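Local coordinates for protein glucokinase (Streptomyces griseus, PDB 3VGL) that probably phosphorylates D-glucose at the expense of ATP, giving glucose 6-phosphate and ADP, at residues 130-134 / 176-182; 134-138 / 152-156; 71-75 / 86-90. One frame throughout, in Å; residues are numbered along the deposited sequence.

How the interactions relate
Interactions 1 and 2 are buried beside the bound glucose, share Leu134 and touch through a probable backbone hydrogen bond from Glu176 N to Gly156 O. Both begin on the same chain segment: interaction 1 uses the turn before strand 134-140 and adds the nucleotide, whereas interaction 2 uses the strand itself and adds a sodium ion. In both, polar bonds to ligands, metal or water run alongside apolar packing. Interaction 3 lies about 20 Å from the centre of the chain and is only partly buried; its nearest atoms are about 9 Å from interaction 2. It relies on direct backbone pairing, with a small apolar patch inside and water outside.

Interaction 1. Residues 130-134 / 176-182; sequences LGTGL and EQYASGR. With ANP (phosphoaminophosphonic acid-adenylate ester), chain E; BGC (beta-D-glucopyranose), chain D.
Glu176 reaches across to the turn at Gly133 and Leu134, where its OE1 accepts a hydrogen bond from Leu134 N at 3.0 Å. The N-H is well aimed (161°) but arrives from above the carboxylate plane, 54° out of it. The same OE1 takes the glucose hydroxyl, BGC O1, at 2.6 Å, while OE2 is held by Asn80 and faces a water that also reaches Thr132 O. With the chain extended beyond CG, the carboxylate lies close against Gly133 CA, 3.3 Å from OE1.

Behind this polar end the packing is tight. Leu134 CG is anti to the backbone N (chi1 -174°), which brings CD1 to 3.3 Å from Ala179 O and 3.9 Å from Ala179 CB, and Leu130 CD2 packs on the same carbonyl oxygen and methyl. Toward the nucleotide, Gly131 O accepts weak bonds from Gly181 N and Arg182 N at the start of helix 181-194, whose N-cap, Ser180, bonds through OG to Ala183 N.

The loose side belongs to Arg182, the exposed member of the contact. Its extended chain runs beside Thr132, whose CG2 sits over the centre of one guanidinium face, 3.4 Å from CZ. The other branch, OG1, turns to the nucleotide and donates to ANP O1B at 2.7 Å; Thr132 N grips that oxygen too.

One short turn thus presents N-H and hydroxyl donors to the nucleotide phosphate, while the facing segment offers a carboxylate to the sugar. Leu134 N at OE1 and Asn80 at OE2 fix the rotation of that carboxylate and aim it at the anomeric hydroxyl.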
loop_
_atom_site.group_PDB
_atom_site.type_symbol
_atom_site.label_atom_id
_atom_site.label_comp_id
_atom_site.label_asym_id
_atom_site.label_seq_id
_atom_site.Cartn_x
_atom_site.Cartn_y
_atom_site.Cartn_z
ATOM N N LEU A 130 16.178 6.186 -16.138
ATOM C CA LEU A 130 16.477 5.799 -14.760
ATOM C C LEU A 130 17.815 6.388 -14.373
ATOM O O LEU A 130 18.845 5.988 -14.898
ATOM C CB LEU A 130 16.533 4.265 -14.662
ATOM C CG LEU A 130 15.249 3.513 -15.014
ATOM C CD1 LEU A 130 15.508 2.015 -15.002
ATOM C CD2 LEU A 130 14.115 3.885 -14.029
ATOM N N GLY A 131 17.792 7.324 -13.434
ATOM C CA GLY A 131 19.003 8.079 -13.053
ATOM C C GLY A 131 18.841 8.589 -11.645
ATOM O O GLY A 131 18.388 7.853 -10.759
ATOM N N THR A 132 19.196 9.853 -11.423
ATOM C CA THR A 132 18.940 10.470 -10.117
ATOM C C THR A 132 17.463 10.373 -9.773
ATOM O O THR A 132 17.092 10.106 -8.619
ATOM C CB THR A 132 19.358 11.936 -10.137
ATOM O OG1 THR A 132 20.746 11.981 -10.455
ATOM C CG2 THR A 132 19.176 12.589 -8.775
ATOM N N GLY A 133 16.648 10.615 -10.797
ATOM C CA GLY A 133 15.204 10.452 -10.706
ATOM C C GLY A 133 14.715 9.557 -11.833
ATOM O O GLY A 133 15.489 8.871 -12.483
ATOM N N LEU A 134 13.410 9.547 -12.057
ATOM C CA LEU A 134 12.837 8.820 -13.181
ATOM C C LEU A 134 12.154 9.850 -14.068
ATOM O O LEU A 134 11.324 10.602 -13.597
ATOM C CB LEU A 134 11.830 7.731 -12.709
ATOM C CG LEU A 134 11.305 6.826 -13.850
ATOM C CD1 LEU A 134 10.907 5.445 -13.329
ATOM C CD2 LEU A 134 10.074 7.444 -14.558
ATOM N N GLU A 176 9.465 7.329 -8.926
ATOM C CA GLU A 176 10.912 7.491 -8.942
ATOM C C GLU A 176 11.592 7.087 -7.640
ATOM O O GLU A 176 12.781 6.754 -7.646
ATOM C CB GLU A 176 11.310 8.891 -9.394
ATOM C CG GLU A 176 11.464 9.917 -8.356
ATOM C CD GLU A 176 12.207 11.172 -8.897
ATOM O OE1 GLU A 176 12.123 11.442 -10.101
ATOM O OE2 GLU A 176 12.860 11.874 -8.089
ATOM N N GLN A 177 10.858 7.070 -6.522
ATOM C CA GLN A 177 11.455 6.592 -5.263
ATOM C C GLN A 177 11.664 5.083 -5.245
ATOM O O GLN A 177 12.417 4.593 -4.411
ATOM C CB GLN A 177 10.608 7.027 -4.052
ATOM C CG GLN A 177 10.539 8.546 -3.905
ATOM C CD GLN A 177 11.918 9.146 -3.815
ATOM O OE1 GLN A 177 12.809 8.615 -3.100
ATOM N NE2 GLN A 177 12.131 10.227 -4.551
ATOM N N TYR A 178 11.017 4.384 -6.199
ATOM C CA TYR A 178 11.076 2.909 -6.294
ATOM C C TYR A 178 11.841 2.434 -7.512
ATOM O O TYR A 178 12.379 1.324 -7.510
ATOM C CB TYR A 178 9.657 2.312 -6.297
ATOM C CG TYR A 178 8.901 2.700 -5.044
ATOM C CD1 TYR A 178 9.051 1.967 -3.874
ATOM C CD2 TYR A 178 8.140 3.873 -5.011
ATOM C CE1 TYR A 178 8.393 2.343 -2.694
ATOM C CE2 TYR A 178 7.473 4.258 -3.843
ATOM C CZ TYR A 178 7.625 3.491 -2.701
ATOM O OH TYR A 178 7.007 3.831 -1.500
ATOM N N ALA A 179 11.885 3.266 -8.545
ATOM C CA ALA A 179 12.626 2.901 -9.763
ATOM C C ALA A 179 13.448 4.106 -10.215
ATOM O O ALA A 179 12.898 5.103 -10.733
ATOM C CB ALA A 179 11.659 2.473 -10.869
ATOM N N SER A 180 14.750 4.011 -10.000
ATOM C CA SER A 180 15.703 5.041 -10.398
ATOM C C SER A 180 17.065 4.470 -10.054
ATOM O O SER A 180 17.159 3.400 -9.408
ATOM C CB SER A 180 15.461 6.349 -9.626
ATOM O OG SER A 180 15.943 6.237 -8.285
ATOM N N GLY A 181 18.120 5.155 -10.495
ATOM C CA GLY A 181 19.495 4.781 -10.065
ATOM C C GLY A 181 19.650 4.945 -8.556
ATOM O O GLY A 181 20.287 4.125 -7.894
ATOM N N ARG A 182 19.045 5.995 -8.000
ATOM C CA ARG A 182 19.111 6.196 -6.552
ATOM C C ARG A 182 18.433 5.072 -5.793
ATOM O O ARG A 182 18.949 4.664 -4.754
ATOM C CB ARG A 182 18.555 7.559 -6.109
ATOM C CG ARG A 182 19.489 8.682 -6.345
ATOM C CD ARG A 182 19.016 9.934 -5.626
ATOM N NE ARG A 182 20.044 10.963 -5.766
ATOM C CZ ARG A 182 19.854 12.244 -5.481
ATOM N NH1 ARG A 182 20.844 13.110 -5.642
ATOM N NH2 ARG A 182 18.670 12.652 -5.044
HETATM P PB ANP E . 21.780 12.171 -13.880
HETATM O O1B ANP E . 20.493 11.768 -13.153
HETATM O O2B ANP E . 22.583 13.260 -13.230
HETATM N N3B ANP E . 21.395 12.677 -15.472
HETATM P PA ANP E . 22.530 9.369 -14.243
HETATM O O1A ANP E . 23.907 8.738 -14.461
HETATM O O2A ANP E . 21.465 9.229 -15.287
HETATM O O3A ANP E . 22.787 10.922 -13.881
HETATM O "O5'" ANP E . 21.903 8.832 -12.861
HETATM C "C5'" ANP E . 22.647 8.843 -11.638
HETATM C "C4'" ANP E . 22.132 7.747 -10.731
HETATM O "O4'" ANP E . 22.124 6.493 -11.428
HETATM C "C3'" ANP E . 23.049 7.577 -9.545
HETATM O "O3'" ANP E . 22.263 7.038 -8.479
HETATM C "C2'" ANP E . 24.010 6.534 -10.054
HETATM O "O2'" ANP E . 24.619 5.810 -9.000
HETATM C "C1'" ANP E . 23.144 5.633 -10.923
HETATM N N9 ANP E . 23.883 5.151 -12.103
HETATM C C8 ANP E . 24.357 5.874 -13.134
HETATM N N7 ANP E . 24.983 5.061 -14.046
HETATM C C5 ANP E . 24.864 3.808 -13.573
HETATM C C6 ANP E . 25.297 2.445 -13.995
HETATM N N6 ANP E . 25.979 2.256 -15.155
HETATM N N1 ANP E . 24.951 1.411 -13.199
HETATM C C2 ANP E . 24.274 1.543 -12.033
HETATM N N3 ANP E . 23.865 2.754 -11.587
HETATM C C4 ANP E . 24.139 3.864 -12.301
HETATM C C2 BGC D . 12.109 15.179 -12.712
HETATM C C3 BGC D . 11.973 15.058 -14.228
HETATM C C4 BGC D . 13.252 14.511 -14.864
HETATM C C5 BGC D . 13.630 13.235 -14.131
HETATM C C6 BGC D . 14.925 12.621 -14.672
HETATM C C1 BGC D . 12.537 13.826 -12.154
HETATM O O1 BGC D . 12.775 13.902 -10.776
HETATM O O2 BGC D . 10.804 15.487 -12.186
HETATM O O3 BGC D . 11.667 16.295 -14.793
HETATM O O4 BGC D . 13.003 14.202 -16.223
HETATM O O5 BGC D . 13.787 13.465 -12.739
HETATM O O6 BGC D . 16.008 13.527 -14.544
HETATM O O HOH W 1 15.080 10.524 -6.917
#

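Interaction 2. Residues 134-138 / 152-156; sequences LGGGI and AAEFG. With NA (sodium ion), chain C; BGC (beta-D-glucopyranose), chain D.
Ala153 O faces Gly136 N across the contact at 3.2 Å and is gripped from other directions as well: a sodium-bound water donates to it at 3.0 Å, and Phe155 N reaches it by a weak bond. The neighbouring oxygen, Gly136 O on strand 134-140, binds the sodium ion at 2.3 Å, and two waters, Asn104 and Asn107 share the metal shell. The water on Ala153 O also accepts from Gly136 N, donates to Glu154 OE2 and meets BGC O4, and so ties the metal to the sugar. The other metal-bound water lies within hydrogen-bonding distance of Ala152 O and Glu154 OE2. A third water, away from the metal, links Leu134 O, Glu154 OE1 and Gly156 N, so the two backbones are coupled largely through solvent molecules.

Glu154, at the centre of an inverse gamma turn, directs its carboxylate to the sugar. The chain bends at chi2 (-61°), and each oxygen accepts one glucose hydroxyl, OE1 from BGC O2 at 2.7 Å and OE2 from BGC O3 at 2.7 Å. Its water contacts hold the group from the protein side.

Phe155, Ile138 and Leu134 form the apolar part. The Phe155 ring meets Gly136 obliquely, its CD2 only 3.4 Å from Gly136 CA, and CZ extends to Ile138 CG1 at 3.9 Å. Ile138 CD1 packs on Ala153 CB, and Leu134 CD2 on Phe155 CB. Where the chains close up, Gly156 CA makes a CA-H...O contact with Leu134 O at 3.3 Å. Ile126, Ile128 and Leu247 continue the packing round Phe155, joined by Leu250 of the third subunit.

A glycine-rich strand and the Glu154 carboxylate, which takes two neighbouring glucose hydroxyls, line the sugar site of this ROK-family, actin-like ATPase fold, with sodium linked to it through water.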
loop_
_atom_site.group_PDB
_atom_site.type_symbol
_atom_site.label_atom_id
_atom_site.label_comp_id
_atom_site.label_asym_id
_atom_site.label_seq_id
_atom_site.Cartn_x
_atom_site.Cartn_y
_atom_site.Cartn_z
ATOM N N LEU A 134 13.410 9.547 -12.057
ATOM C CA LEU A 134 12.837 8.820 -13.181
ATOM C C LEU A 134 12.154 9.850 -14.068
ATOM O O LEU A 134 11.324 10.602 -13.597
ATOM C CB LEU A 134 11.830 7.731 -12.709
ATOM C CG LEU A 134 11.305 6.826 -13.850
ATOM C CD1 LEU A 134 10.907 5.445 -13.329
ATOM C CD2 LEU A 134 10.074 7.444 -14.558
ATOM N N GLY A 135 12.581 9.916 -15.329
ATOM C CA GLY A 135 11.978 10.841 -16.288
ATOM C C GLY A 135 11.195 10.087 -17.351
ATOM O O GLY A 135 11.368 8.889 -17.554
ATOM N N GLY A 136 10.273 10.788 -17.995
ATOM C CA GLY A 136 9.520 10.208 -19.102
ATOM C C GLY A 136 9.587 11.055 -20.366
ATOM O O GLY A 136 9.891 12.246 -20.322
ATOM N N GLY A 137 9.262 10.436 -21.492
ATOM C CA GLY A 137 9.151 11.154 -22.758
ATOM C C GLY A 137 8.141 10.434 -23.627
ATOM O O GLY A 137 8.092 9.203 -23.651
ATOM N N ILE A 138 7.333 11.207 -24.334
ATOM C CA ILE A 138 6.200 10.676 -25.100
ATOM C C ILE A 138 6.360 11.036 -26.573
ATOM O O ILE A 138 6.433 12.212 -26.933
ATOM C CB ILE A 138 4.875 11.299 -24.610
ATOM C CG1 ILE A 138 4.589 10.945 -23.156
ATOM C CG2 ILE A 138 3.675 10.829 -25.485
ATOM C CD1 ILE A 138 3.595 11.871 -22.542
ATOM N N ALA A 152 3.892 17.449 -19.465
ATOM C CA ALA A 152 3.567 16.031 -19.652
ATOM C C ALA A 152 4.789 15.154 -19.385
ATOM O O ALA A 152 5.937 15.648 -19.320
ATOM C CB ALA A 152 3.014 15.765 -21.063
ATOM N N ALA A 153 4.534 13.859 -19.234
ATOM C CA ALA A 153 5.597 12.850 -19.152
ATOM C C ALA A 153 6.446 12.996 -17.888
ATOM O O ALA A 153 7.623 12.622 -17.863
ATOM C CB ALA A 153 6.472 12.858 -20.416
ATOM N N GLU A 154 5.826 13.475 -16.821
ATOM C CA GLU A 154 6.472 13.469 -15.512
ATOM C C GLU A 154 6.152 12.156 -14.791
ATOM O O GLU A 154 5.567 12.131 -13.693
ATOM C CB GLU A 154 6.057 14.709 -14.726
ATOM C CG GLU A 154 6.877 15.940 -15.168
ATOM C CD GLU A 154 8.353 15.723 -14.918
ATOM O OE1 GLU A 154 8.669 15.172 -13.829
ATOM O OE2 GLU A 154 9.157 16.105 -15.809
ATOM N N PHE A 155 6.560 11.060 -15.431
ATOM C CA PHE A 155 6.190 9.731 -14.952
ATOM C C PHE A 155 6.767 9.422 -13.563
ATOM O O PHE A 155 6.221 8.595 -12.805
ATOM C CB PHE A 155 6.756 8.645 -15.880
ATOM C CG PHE A 155 6.305 8.731 -17.319
ATOM C CD1 PHE A 155 5.129 9.384 -17.696
ATOM C CD2 PHE A 155 7.050 8.068 -18.288
ATOM C CE1 PHE A 155 4.732 9.411 -19.056
ATOM C CE2 PHE A 155 6.678 8.090 -19.624
ATOM C CZ PHE A 155 5.526 8.764 -20.018
ATOM N N GLY A 156 7.867 10.095 -13.226
ATOM C CA GLY A 156 8.536 9.845 -11.944
ATOM C C GLY A 156 7.686 10.161 -10.741
ATOM O O GLY A 156 7.953 9.683 -9.652
HETATM NA NA NA C . 9.671 14.338 -19.491
HETATM C C2 BGC D . 12.109 15.179 -12.712
HETATM C C3 BGC D . 11.973 15.058 -14.228
HETATM C C4 BGC D . 13.252 14.511 -14.864
HETATM C C5 BGC D . 13.630 13.235 -14.131
HETATM C C6 BGC D . 14.925 12.621 -14.672
HETATM C C1 BGC D . 12.537 13.826 -12.154
HETATM O O1 BGC D . 12.775 13.902 -10.776
HETATM O O2 BGC D . 10.804 15.487 -12.186
HETATM O O3 BGC D . 11.667 16.295 -14.793
HETATM O O4 BGC D . 13.003 14.202 -16.223
HETATM O O5 BGC D . 13.787 13.465 -12.739
HETATM O O6 BGC D . 16.008 13.527 -14.544
HETATM O O HOH W 2 9.327 12.414 -14.131
HETATM O O HOH W 3 10.400 13.666 -17.280
HETATM O O HOH W 4 8.589 16.253 -18.407
#

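Interaction 3. Residues 71-75 / 86-90; sequences KRATV and EPLKD
Val75 and Leu88 lie side by side and point the same way, bringing Val75 CG2 to 4.0 Å from Leu88 CD2 on the buried side of the contact. A chi1 of -159°, with CG anti to the backbone N, places Leu88 CD2 against this valine branch. Glu86 begins beside Val75 on the same sheet face, but its chain bends at chi2 and the carboxylate leads away.

The backbones fix this pairing. Val75 and Glu86 form an antiparallel hydrogen-bonded pair, with Val75 N to Glu86 O at 2.9 Å and Glu86 N to Val75 O at 2.8 Å. Glu86 O also accepts from Leu88 N; the two donors reach it from opposite faces of the carbonyl plane, and Pro87 between them centres an inverse gamma turn. Thr74 CG2 lies against the same carbonyl oxygen, 3.4 Å from Glu86 O, and Thr74 CA adds a CA-H...O contact.

Toward the surface, Lys89 starts over Ala73: its CB is 3.8 Å from Ala73 CB and its CD 3.7 Å from that same methyl. The extended chain then carries NZ beyond the methyl to two waters, one donating to Lys71 O, the other to Arg72 O. Lys89 N donates to Ala73 O at 3.0 Å in a nearly straight bond (167°), and another water joins that oxygen to Asp90 N.

Asp69 secures the turn by accepting from Ala73 N and Thr74 N. The short pairing ties the start of strand 75-77 to the entry of helix 88-96, while Leu88 packs against Ile62 of strand 57-64, Val102 of strand 100-104 and Ile44 of helix 37-52.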
loop_
_atom_site.group_PDB
_atom_site.type_symbol
_atom_site.label_atom_id
_atom_site.label_comp_id
_atom_site.label_asym_id
_atom_site.label_seq_id
_atom_site.Cartn_x
_atom_site.Cartn_y
_atom_site.Cartn_z
ATOM N N LYS A 71 6.712 26.980 -23.430
ATOM C CA LYS A 71 7.567 27.866 -24.227
ATOM C C LYS A 71 9.020 27.374 -24.321
ATOM O O LYS A 71 9.846 27.992 -24.995
ATOM C CB LYS A 71 7.530 29.297 -23.676
ATOM C CG LYS A 71 6.141 29.930 -23.697
ATOM C CD LYS A 71 6.193 31.444 -23.840
ATOM C CE LYS A 71 6.134 31.866 -25.317
ATOM N NZ LYS A 71 6.167 33.341 -25.513
ATOM N N ARG A 72 9.335 26.268 -23.645
ATOM C CA ARG A 72 10.671 25.659 -23.740
ATOM C C ARG A 72 11.787 26.640 -23.356
ATOM O O ARG A 72 12.798 26.783 -24.066
ATOM C CB ARG A 72 10.896 25.025 -25.126
ATOM C CG ARG A 72 9.916 23.878 -25.428
ATOM C CD ARG A 72 9.803 23.623 -26.916
ATOM N NE ARG A 72 8.412 23.428 -27.317
ATOM C CZ ARG A 72 8.024 23.209 -28.572
ATOM N NH1 ARG A 72 8.923 23.138 -29.547
ATOM N NH2 ARG A 72 6.733 23.051 -28.851
ATOM N N ALA A 73 11.587 27.317 -22.228
ATOM C CA ALA A 73 12.498 28.376 -21.794
ATOM C C ALA A 73 12.801 28.403 -20.298
ATOM O O ALA A 73 13.824 28.948 -19.870
ATOM C CB ALA A 73 11.958 29.736 -22.236
ATOM N N THR A 74 11.905 27.820 -19.507
ATOM C CA THR A 74 11.939 27.966 -18.067
ATOM C C THR A 74 11.740 26.621 -17.390
ATOM O O THR A 74 10.866 25.851 -17.780
ATOM C CB THR A 74 10.813 28.909 -17.628
ATOM O OG1 THR A 74 11.063 30.202 -18.194
ATOM C CG2 THR A 74 10.718 29.037 -16.116
ATOM N N VAL A 75 12.574 26.346 -16.393
ATOM C CA VAL A 75 12.349 25.185 -15.518
ATOM C C VAL A 75 11.398 25.618 -14.393
ATOM O O VAL A 75 11.808 26.317 -13.474
ATOM C CB VAL A 75 13.676 24.596 -14.963
ATOM C CG1 VAL A 75 13.378 23.298 -14.166
ATOM C CG2 VAL A 75 14.674 24.271 -16.112
ATOM N N GLU A 86 12.832 28.895 -13.017
ATOM C CA GLU A 86 14.167 29.298 -13.448
ATOM C C GLU A 86 14.230 29.638 -14.956
ATOM O O GLU A 86 14.062 28.754 -15.801
ATOM C CB GLU A 86 15.174 28.185 -13.102
ATOM C CG GLU A 86 16.613 28.394 -13.627
ATOM C CD GLU A 86 17.417 29.399 -12.798
ATOM O OE1 GLU A 86 18.605 29.624 -13.111
ATOM O OE2 GLU A 86 16.855 29.951 -11.825
ATOM N N PRO A 87 14.497 30.921 -15.303
ATOM C CA PRO A 87 14.595 31.326 -16.707
ATOM C C PRO A 87 15.928 30.912 -17.338
ATOM O O PRO A 87 16.801 31.738 -17.655
ATOM C CB PRO A 87 14.439 32.853 -16.639
ATOM C CG PRO A 87 14.999 33.217 -15.334
ATOM C CD PRO A 87 14.694 32.064 -14.390
ATOM N N LEU A 88 16.056 29.617 -17.562
ATOM C CA LEU A 88 17.307 29.052 -17.997
ATOM C C LEU A 88 17.707 29.501 -19.400
ATOM O O LEU A 88 18.870 29.811 -19.639
ATOM C CB LEU A 88 17.216 27.523 -17.897
ATOM C CG LEU A 88 18.539 26.774 -17.826
ATOM C CD1 LEU A 88 19.416 27.208 -16.640
ATOM C CD2 LEU A 88 18.233 25.293 -17.718
ATOM N N LYS A 89 16.744 29.530 -20.321
ATOM C CA LYS A 89 17.010 29.994 -21.684
ATOM C C LYS A 89 17.637 31.386 -21.676
ATOM O O LYS A 89 18.681 31.604 -22.286
ATOM C CB LYS A 89 15.727 30.019 -22.513
ATOM C CG LYS A 89 15.883 30.725 -23.873
ATOM C CD LYS A 89 14.610 30.619 -24.679
ATOM C CE LYS A 89 14.708 31.433 -25.958
ATOM N NZ LYS A 89 13.679 30.986 -26.924
ATOM N N ASP A 90 16.998 32.305 -20.960
ATOM C CA ASP A 90 17.452 33.700 -20.942
ATOM C C ASP A 90 18.846 33.832 -20.350
ATOM O O ASP A 90 19.693 34.533 -20.902
ATOM C CB ASP A 90 16.471 34.578 -20.169
ATOM C CG ASP A 90 15.145 34.756 -20.889
ATOM O OD1 ASP A 90 15.049 34.415 -22.090
ATOM O OD2 ASP A 90 14.192 35.249 -20.251
HETATM O O HOH W 5 10.715 30.520 -25.877
HETATM O O HOH W 6 12.858 27.944 -26.548
HETATM O O HOH W 7 14.274 31.679 -19.904
#